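Local coordinates for protein 3-phosphoshikimate 1-carboxyvinyltransferase (Streptomyces sviceus, PDB 7M0O) that probably catalyses transfer of the enolpyruvyl group of phosphoenolpyruvate to the 5-hydroxyl of shikimate-3-phosphate, the sixth step of chorismate biosynthesis, at residues L283-M297 against F306-T319. Sequence-based numbering, arbitrary orientation.
Sequences LRGLTANMRDISDTM and FASAPVRIEDVANT
Asp315 OD2 takes two donors from the 283-297 segment. Asn289 ND2 approaches its anti lone pair at 3.1 Å, the acceptor lying 21° out of the Asn289 amide plane, and Arg291 NE, at the guanidinium edge, adds a weak 3.3 Å bond that is part of a salt bridge. With CG anti to the backbone N (chi1 179°), the Asn289 amide can also turn OD1 onto Arg291 N at 3.0 Å, an Asx turn that fixes the amide's rotation. Arg291 NH1 pairs with Asp292 as well, which extends the charge network. Leading into this turn, strands 286-289 and 311-314 run parallel as the two strands of a beta-alpha-beta unit whose helix is 297-303. The ladder alternates between strands: Arg312 N to Leu286 O, Ala288 N to Arg312 O at 2.8 Å, then Glu314 N to Ala288 O. On one sheet face Thr287 CG2 meets the carboxylate of Glu314, whose OE2 accepts from Arg312 NE; Arg312 NH1 is paired with Glu349. The other face is apolar: Ile313 CG2 lies 3.7 Å from both Met290 SD and Met297 CG, while Met297 CE reaches Thr319 CB. Past the strand ends, Asn318 ND2 donates to a lone pair of Arg291 O at 3.2 Å, the acceptor lying only 11° out of the Asn318 amide plane, and OD1 sits against Ser294 CB at 3.4 Å. An alanine here is likely to leave Arg291 O without this donor and open a gap beside Ser294, which opens the short 3-10 segment that also holds Asp295, the predicted proton acceptor. Asn318, like Asp295, is predicted to bind shikimate-3-phosphate, and it comes from the turn that follows strand 311-314.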
# COMPACT_ATOMS: atom_id res chain seq x y z
N LEU A 283 -16.63 -14.99 -20.42
CA LEU A 283 -16.13 -15.08 -19.04
C LEU A 283 -16.06 -16.56 -18.69
O LEU A 283 -17.05 -17.14 -18.26
CB LEU A 283 -17.03 -14.32 -18.07
CG LEU A 283 -16.34 -13.71 -16.84
CD1 LEU A 283 -15.37 -12.62 -17.24
CD2 LEU A 283 -17.36 -13.17 -15.85
N ARG A 284 -14.90 -17.17 -18.91
CA ARG A 284 -14.79 -18.62 -18.81
C ARG A 284 -14.34 -19.04 -17.42
O ARG A 284 -13.42 -18.45 -16.84
CB ARG A 284 -13.80 -19.16 -19.86
CG ARG A 284 -14.24 -18.82 -21.27
CD ARG A 284 -13.40 -19.50 -22.33
NE ARG A 284 -11.98 -19.15 -22.22
CZ ARG A 284 -11.39 -18.18 -22.91
NH1 ARG A 284 -12.08 -17.45 -23.78
NH2 ARG A 284 -10.10 -17.94 -22.72
N GLY A 285 -14.97 -20.09 -16.90
CA GLY A 285 -14.56 -20.62 -15.62
C GLY A 285 -13.15 -21.19 -15.65
O GLY A 285 -12.59 -21.51 -16.70
N LEU A 286 -12.58 -21.32 -14.46
CA LEU A 286 -11.19 -21.75 -14.32
C LEU A 286 -10.92 -22.08 -12.87
O LEU A 286 -11.71 -21.78 -11.97
CB LEU A 286 -10.19 -20.70 -14.81
CG LEU A 286 -10.35 -19.21 -14.47
CD1 LEU A 286 -10.32 -18.91 -12.98
CD2 LEU A 286 -9.29 -18.38 -15.19
N THR A 287 -9.76 -22.69 -12.65
CA THR A 287 -9.13 -22.80 -11.35
C THR A 287 -7.98 -21.80 -11.29
O THR A 287 -7.15 -21.76 -12.20
CB THR A 287 -8.60 -24.21 -11.12
OG1 THR A 287 -9.71 -25.12 -11.05
CG2 THR A 287 -7.81 -24.26 -9.82
N ALA A 288 -7.92 -21.02 -10.21
CA ALA A 288 -6.88 -20.01 -10.06
C ALA A 288 -6.22 -20.16 -8.69
O ALA A 288 -6.91 -20.13 -7.66
CB ALA A 288 -7.46 -18.61 -10.23
N ASN A 289 -4.91 -20.32 -8.67
CA ASN A 289 -4.15 -20.25 -7.43
C ASN A 289 -3.91 -18.78 -7.13
O ASN A 289 -3.17 -18.11 -7.86
CB ASN A 289 -2.84 -21.03 -7.58
CG ASN A 289 -1.98 -20.99 -6.33
OD1 ASN A 289 -1.83 -19.95 -5.67
ND2 ASN A 289 -1.39 -22.13 -6.00
N MET A 290 -4.54 -18.26 -6.06
CA MET A 290 -4.42 -16.84 -5.74
C MET A 290 -3.61 -16.56 -4.48
O MET A 290 -3.78 -15.52 -3.84
CB MET A 290 -5.82 -16.21 -5.65
CG MET A 290 -6.56 -16.27 -6.99
SD MET A 290 -8.15 -15.36 -7.07
CE MET A 290 -7.61 -13.67 -7.38
N ARG A 291 -2.70 -17.49 -4.11
CA ARG A 291 -1.89 -17.31 -2.90
C ARG A 291 -1.18 -15.96 -2.87
O ARG A 291 -1.19 -15.25 -1.85
CB ARG A 291 -0.86 -18.43 -2.78
CG ARG A 291 0.04 -18.26 -1.55
CD ARG A 291 1.04 -19.39 -1.43
NE ARG A 291 1.57 -19.76 -2.74
CZ ARG A 291 2.62 -19.19 -3.31
NH1 ARG A 291 3.27 -18.21 -2.69
NH2 ARG A 291 3.02 -19.59 -4.51
N ASP A 292 -0.55 -15.58 -3.98
CA ASP A 292 0.28 -14.38 -4.03
C ASP A 292 -0.49 -13.13 -4.45
O ASP A 292 0.11 -12.05 -4.48
CB ASP A 292 1.46 -14.61 -4.96
CG ASP A 292 2.43 -15.64 -4.42
OD1 ASP A 292 2.56 -15.69 -3.18
OD2 ASP A 292 3.03 -16.38 -5.22
N ILE A 293 -1.78 -13.24 -4.76
CA ILE A 293 -2.62 -12.07 -5.04
C ILE A 293 -3.91 -12.16 -4.22
O ILE A 293 -4.99 -11.82 -4.71
CB ILE A 293 -2.91 -11.93 -6.55
CG1 ILE A 293 -3.47 -13.22 -7.17
CG2 ILE A 293 -1.65 -11.49 -7.30
CD1 ILE A 293 -4.11 -12.98 -8.54
N SER A 294 -3.81 -12.57 -2.96
CA SER A 294 -5.00 -13.01 -2.23
C SER A 294 -5.96 -11.87 -1.86
O SER A 294 -7.14 -12.15 -1.65
CB SER A 294 -4.59 -13.78 -0.97
OG SER A 294 -3.83 -12.98 -0.09
N ASP A 295 -5.49 -10.62 -1.78
CA ASP A 295 -6.43 -9.52 -1.53
C ASP A 295 -7.45 -9.36 -2.66
O ASP A 295 -8.48 -8.70 -2.45
CB ASP A 295 -5.66 -8.21 -1.33
CG ASP A 295 -4.98 -8.13 0.06
OD1 ASP A 295 -5.30 -8.94 0.95
OD2 ASP A 295 -4.13 -7.24 0.27
N THR A 296 -7.18 -9.92 -3.84
CA THR A 296 -8.13 -9.89 -4.96
C THR A 296 -8.94 -11.17 -5.10
O THR A 296 -9.79 -11.26 -6.00
CB THR A 296 -7.41 -9.59 -6.30
OG1 THR A 296 -6.56 -10.68 -6.70
CG2 THR A 296 -6.62 -8.31 -6.21
N MET A 297 -8.75 -12.14 -4.20
CA MET A 297 -9.65 -13.29 -4.19
C MET A 297 -11.12 -12.88 -4.13
O MET A 297 -11.91 -13.45 -4.91
CB MET A 297 -9.30 -14.24 -3.03
CG MET A 297 -10.28 -15.41 -2.88
SD MET A 297 -11.83 -15.05 -2.02
CE MET A 297 -11.22 -14.72 -0.35
N PHE A 306 -21.24 -15.29 -12.99
CA PHE A 306 -21.49 -15.07 -14.41
C PHE A 306 -20.55 -15.86 -15.31
O PHE A 306 -20.63 -15.71 -16.53
CB PHE A 306 -21.38 -13.57 -14.71
CG PHE A 306 -22.07 -12.71 -13.69
CD1 PHE A 306 -23.43 -12.49 -13.77
CD2 PHE A 306 -21.36 -12.15 -12.64
CE1 PHE A 306 -24.08 -11.71 -12.82
CE2 PHE A 306 -22.00 -11.37 -11.70
CZ PHE A 306 -23.36 -11.16 -11.79
N ALA A 307 -19.69 -16.70 -14.75
CA ALA A 307 -18.74 -17.45 -15.56
C ALA A 307 -19.43 -18.61 -16.28
O ALA A 307 -20.58 -18.96 -16.01
CB ALA A 307 -17.58 -17.98 -14.70
N SER A 308 -18.71 -19.19 -17.24
CA SER A 308 -19.19 -20.29 -18.08
C SER A 308 -19.14 -21.65 -17.40
O SER A 308 -19.68 -22.62 -17.96
CB SER A 308 -18.36 -20.37 -19.36
OG SER A 308 -17.08 -20.94 -19.08
N ALA A 309 -18.45 -21.77 -16.26
CA ALA A 309 -18.16 -23.04 -15.60
C ALA A 309 -17.71 -22.72 -14.18
O ALA A 309 -17.48 -21.55 -13.87
CB ALA A 309 -17.07 -23.81 -16.35
N PRO A 310 -17.53 -23.72 -13.29
CA PRO A 310 -17.09 -23.40 -11.92
C PRO A 310 -15.81 -22.57 -11.88
O PRO A 310 -14.91 -22.71 -12.72
CB PRO A 310 -16.86 -24.78 -11.29
CG PRO A 310 -17.83 -25.65 -12.00
CD PRO A 310 -17.92 -25.13 -13.41
N VAL A 311 -15.75 -21.70 -10.89
CA VAL A 311 -14.55 -20.92 -10.58
C VAL A 311 -14.04 -21.46 -9.26
O VAL A 311 -14.71 -21.37 -8.24
CB VAL A 311 -14.84 -19.41 -10.51
CG1 VAL A 311 -13.61 -18.67 -10.04
CG2 VAL A 311 -15.30 -18.90 -11.89
N ARG A 312 -12.86 -22.07 -9.29
CA ARG A 312 -12.27 -22.62 -8.08
C ARG A 312 -11.02 -21.82 -7.73
O ARG A 312 -10.07 -21.78 -8.53
CB ARG A 312 -11.94 -24.10 -8.26
CG ARG A 312 -11.43 -24.77 -6.98
CD ARG A 312 -11.29 -26.27 -7.16
NE ARG A 312 -10.56 -26.93 -6.09
CZ ARG A 312 -11.13 -27.66 -5.14
NH1 ARG A 312 -12.45 -27.82 -5.13
NH2 ARG A 312 -10.39 -28.25 -4.21
N ILE A 313 -11.02 -21.21 -6.55
CA ILE A 313 -9.90 -20.40 -6.07
C ILE A 313 -9.14 -21.21 -5.03
O ILE A 313 -9.72 -21.63 -4.02
CB ILE A 313 -10.39 -19.06 -5.50
CG1 ILE A 313 -11.17 -18.27 -6.56
CG2 ILE A 313 -9.21 -18.21 -5.01
CD1 ILE A 313 -11.69 -16.93 -6.01
N GLU A 314 -7.85 -21.46 -5.27
CA GLU A 314 -7.07 -22.40 -4.47
C GLU A 314 -5.90 -21.69 -3.79
O GLU A 314 -5.46 -20.63 -4.23
CB GLU A 314 -6.53 -23.57 -5.32
CG GLU A 314 -7.61 -24.54 -5.75
CD GLU A 314 -7.08 -25.69 -6.58
OE1 GLU A 314 -5.93 -25.62 -7.07
OE2 GLU A 314 -7.83 -26.67 -6.75
N ASP A 315 -5.41 -22.32 -2.71
CA ASP A 315 -4.20 -21.88 -2.00
C ASP A 315 -4.40 -20.53 -1.32
O ASP A 315 -3.49 -19.69 -1.29
CB ASP A 315 -2.99 -21.85 -2.95
CG ASP A 315 -1.66 -22.16 -2.25
OD1 ASP A 315 -1.61 -22.34 -1.01
OD2 ASP A 315 -0.64 -22.22 -2.97
N VAL A 316 -5.58 -20.32 -0.73
CA VAL A 316 -5.90 -19.04 -0.11
C VAL A 316 -6.22 -19.24 1.37
O VAL A 316 -7.14 -18.61 1.90
CB VAL A 316 -7.07 -18.33 -0.84
CG1 VAL A 316 -6.56 -17.73 -2.15
CG2 VAL A 316 -8.25 -19.29 -1.12
N ALA A 317 -5.43 -20.08 2.05
CA ALA A 317 -5.51 -20.15 3.50
C ALA A 317 -5.36 -18.78 4.14
O ALA A 317 -6.02 -18.49 5.16
CB ALA A 317 -4.42 -21.08 4.05
N ASN A 318 -4.54 -17.91 3.54
CA ASN A 318 -4.25 -16.60 4.12
C ASN A 318 -5.49 -15.73 4.20
O ASN A 318 -5.57 -14.85 5.06
CB ASN A 318 -3.14 -15.89 3.33
CG ASN A 318 -3.28 -16.04 1.80
OD1 ASN A 318 -4.37 -16.32 1.29
ND2 ASN A 318 -2.18 -15.86 1.08
N THR A 319 -6.48 -15.95 3.33
CA THR A 319 -7.67 -15.10 3.36
C THR A 319 -8.53 -15.37 4.59
O THR A 319 -9.40 -14.54 4.90
CB THR A 319 -8.53 -15.29 2.11
OG1 THR A 319 -9.07 -16.62 2.05
CG2 THR A 319 -7.70 -15.04 0.84